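Local coordinates for protein MxaA (Stigmatella aurantiaca, PDB 4W4T) that carries, as its terminal part, the Rossmann-fold reductase domain of the myxalamid PKS-NRPS pathway, which binds NADPH and is related to short-chain dehydrogenases, at residues L335-D338 against Q339-E343. Numbering follows the deposited sequence.
Sequences LPYD and QWLSE
Pro336 and Trp340 open the first turn of helix 337-348: Trp340 N gives its hydrogen to Pro336 O at 2.9 Å, nearly straight (167°), with Pro336 as N-cap. The next i+4 to i backbone bonds run from Leu341 N to Tyr337 O (2.8 Å) and from Ser342 N to Asp338 O. Three residues apart, Tyr337 and Trp340 bring their rings together; with CG anti to the backbone N (chi1 -179°), the phenol ring comes back toward the indole although its CB bond points away. They meet obliquely, planes at 33°, Tyr337 CE1 lying 3.8 Å from Trp340 CE3, while Tyr337 CE2 lies 4.1 Å from Leu341 CD2. Replacing Tyr337 with alanine would probably open a gap beside the indole and leave Leu341 CD2 without this neighbour. Aliphatic carbons also meet polar side-chain ends: Pro336 CG touches the Gln339 amide at NE2, 3.5 Å, and Leu335 CD1 lies 3.4 Å from the carboxylate oxygen Glu343 OE2. The turn leads from strand 333-336, which pairs in parallel with strand 274-277, into the helix; Trp340 NE1 hydrogen-bonds Val274 O, and Tyr337, Trp340 and Leu341 pack on Leu361 of helix 352-362.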
loop_
_atom_site.group_PDB
_atom_site.type_symbol
_atom_site.label_atom_id
_atom_site.label_comp_id
_atom_site.label_asym_id
_atom_site.label_seq_id
_atom_site.Cartn_x
_atom_site.Cartn_y
_atom_site.Cartn_z
ATOM N N LEU A 335 6.736 -5.858 -23.427
ATOM C CA LEU A 335 8.028 -5.976 -22.773
ATOM C C LEU A 335 8.088 -7.202 -21.879
ATOM O O LEU A 335 7.075 -7.601 -21.290
ATOM C CB LEU A 335 8.308 -4.743 -21.917
ATOM C CG LEU A 335 8.536 -3.380 -22.539
ATOM C CD1 LEU A 335 8.623 -2.385 -21.393
ATOM C CD2 LEU A 335 9.818 -3.381 -23.363
ATOM N N PRO A 336 9.285 -7.789 -21.745
ATOM C CA PRO A 336 9.502 -8.819 -20.727
ATOM C C PRO A 336 8.961 -8.342 -19.377
ATOM O O PRO A 336 9.021 -7.134 -19.108
ATOM C CB PRO A 336 11.026 -8.966 -20.698
ATOM C CG PRO A 336 11.466 -8.569 -22.059
ATOM C CD PRO A 336 10.507 -7.503 -22.523
ATOM N N TYR A 337 8.431 -9.255 -18.566
ATOM C CA TYR A 337 7.738 -8.868 -17.334
ATOM C C TYR A 337 8.592 -8.016 -16.402
ATOM O O TYR A 337 8.092 -7.072 -15.775
ATOM C CB TYR A 337 7.249 -10.097 -16.562
ATOM C CG TYR A 337 6.510 -9.702 -15.307
ATOM C CD1 TYR A 337 5.213 -9.226 -15.372
ATOM C CD2 TYR A 337 7.123 -9.763 -14.062
ATOM C CE1 TYR A 337 4.541 -8.840 -14.239
ATOM C CE2 TYR A 337 6.453 -9.374 -12.918
ATOM C CZ TYR A 337 5.164 -8.914 -13.016
ATOM O OH TYR A 337 4.483 -8.527 -11.885
ATOM N N ASP A 338 9.869 -8.354 -16.286
ATOM C CA ASP A 338 10.744 -7.596 -15.395
ATOM C C ASP A 338 10.934 -6.161 -15.869
ATOM O O ASP A 338 10.937 -5.222 -15.060
ATOM C CB ASP A 338 12.084 -8.308 -15.243
ATOM C CG ASP A 338 11.921 -9.705 -14.671
ATOM O OD1 ASP A 338 11.333 -9.833 -13.565
ATOM O OD2 ASP A 338 12.358 -10.675 -15.328
ATOM N N GLN A 339 11.042 -5.983 -17.180
ATOM C CA GLN A 339 11.163 -4.651 -17.744
ATOM C C GLN A 339 9.855 -3.890 -17.618
ATOM O O GLN A 339 9.863 -2.703 -17.330
ATOM C CB GLN A 339 11.593 -4.717 -19.207
ATOM C CG GLN A 339 13.027 -5.190 -19.395
ATOM C CD GLN A 339 13.393 -5.357 -20.856
ATOM O OE1 GLN A 339 13.047 -4.518 -21.692
ATOM N NE2 GLN A 339 14.092 -6.446 -21.173
ATOM N N TRP A 340 8.733 -4.570 -17.848
ATOM C CA TRP A 340 7.425 -3.947 -17.642
ATOM C C TRP A 340 7.243 -3.482 -16.193
ATOM O O TRP A 340 6.773 -2.365 -15.927
ATOM C CB TRP A 340 6.306 -4.918 -18.027
ATOM C CG TRP A 340 4.952 -4.344 -17.841
ATOM C CD1 TRP A 340 4.269 -3.541 -18.714
ATOM C CD2 TRP A 340 4.097 -4.529 -16.707
ATOM N NE1 TRP A 340 3.038 -3.209 -18.179
ATOM C CE2 TRP A 340 2.910 -3.808 -16.953
ATOM C CE3 TRP A 340 4.224 -5.233 -15.508
ATOM C CZ2 TRP A 340 1.858 -3.776 -16.047
ATOM C CZ3 TRP A 340 3.173 -5.201 -14.606
ATOM C CH2 TRP A 340 2.009 -4.470 -14.879
ATOM N N LEU A 341 7.637 -4.328 -15.253
ATOM C CA LEU A 341 7.492 -3.991 -13.836
ATOM C C LEU A 341 8.362 -2.779 -13.484
ATOM O O LEU A 341 7.991 -1.941 -12.650
ATOM C CB LEU A 341 7.859 -5.189 -12.961
ATOM C CG LEU A 341 7.575 -5.076 -11.457
ATOM C CD1 LEU A 341 6.078 -4.887 -11.197
ATOM C CD2 LEU A 341 8.079 -6.319 -10.728
ATOM N N SER A 342 9.517 -2.686 -14.130
ATOM C CA SER A 342 10.423 -1.567 -13.879
ATOM C C SER A 342 9.839 -0.271 -14.438
ATOM O O SER A 342 9.974 0.787 -13.829
ATOM C CB SER A 342 11.798 -1.851 -14.479
ATOM O OG SER A 342 12.559 -0.667 -14.528
ATOM N N GLU A 343 9.173 -0.349 -15.588
ATOM C CA GLU A 343 8.500 0.828 -16.128
ATOM C C GLU A 343 7.329 1.251 -15.247
ATOM O O GLU A 343 7.033 2.439 -15.125
ATOM C CB GLU A 343 8.030 0.581 -17.567
ATOM C CG GLU A 343 9.183 0.274 -18.497
ATOM C CD GLU A 343 8.975 0.760 -19.923
ATOM O OE1 GLU A 343 7.847 1.184 -20.277
ATOM O OE2 GLU A 343 9.956 0.707 -20.699
#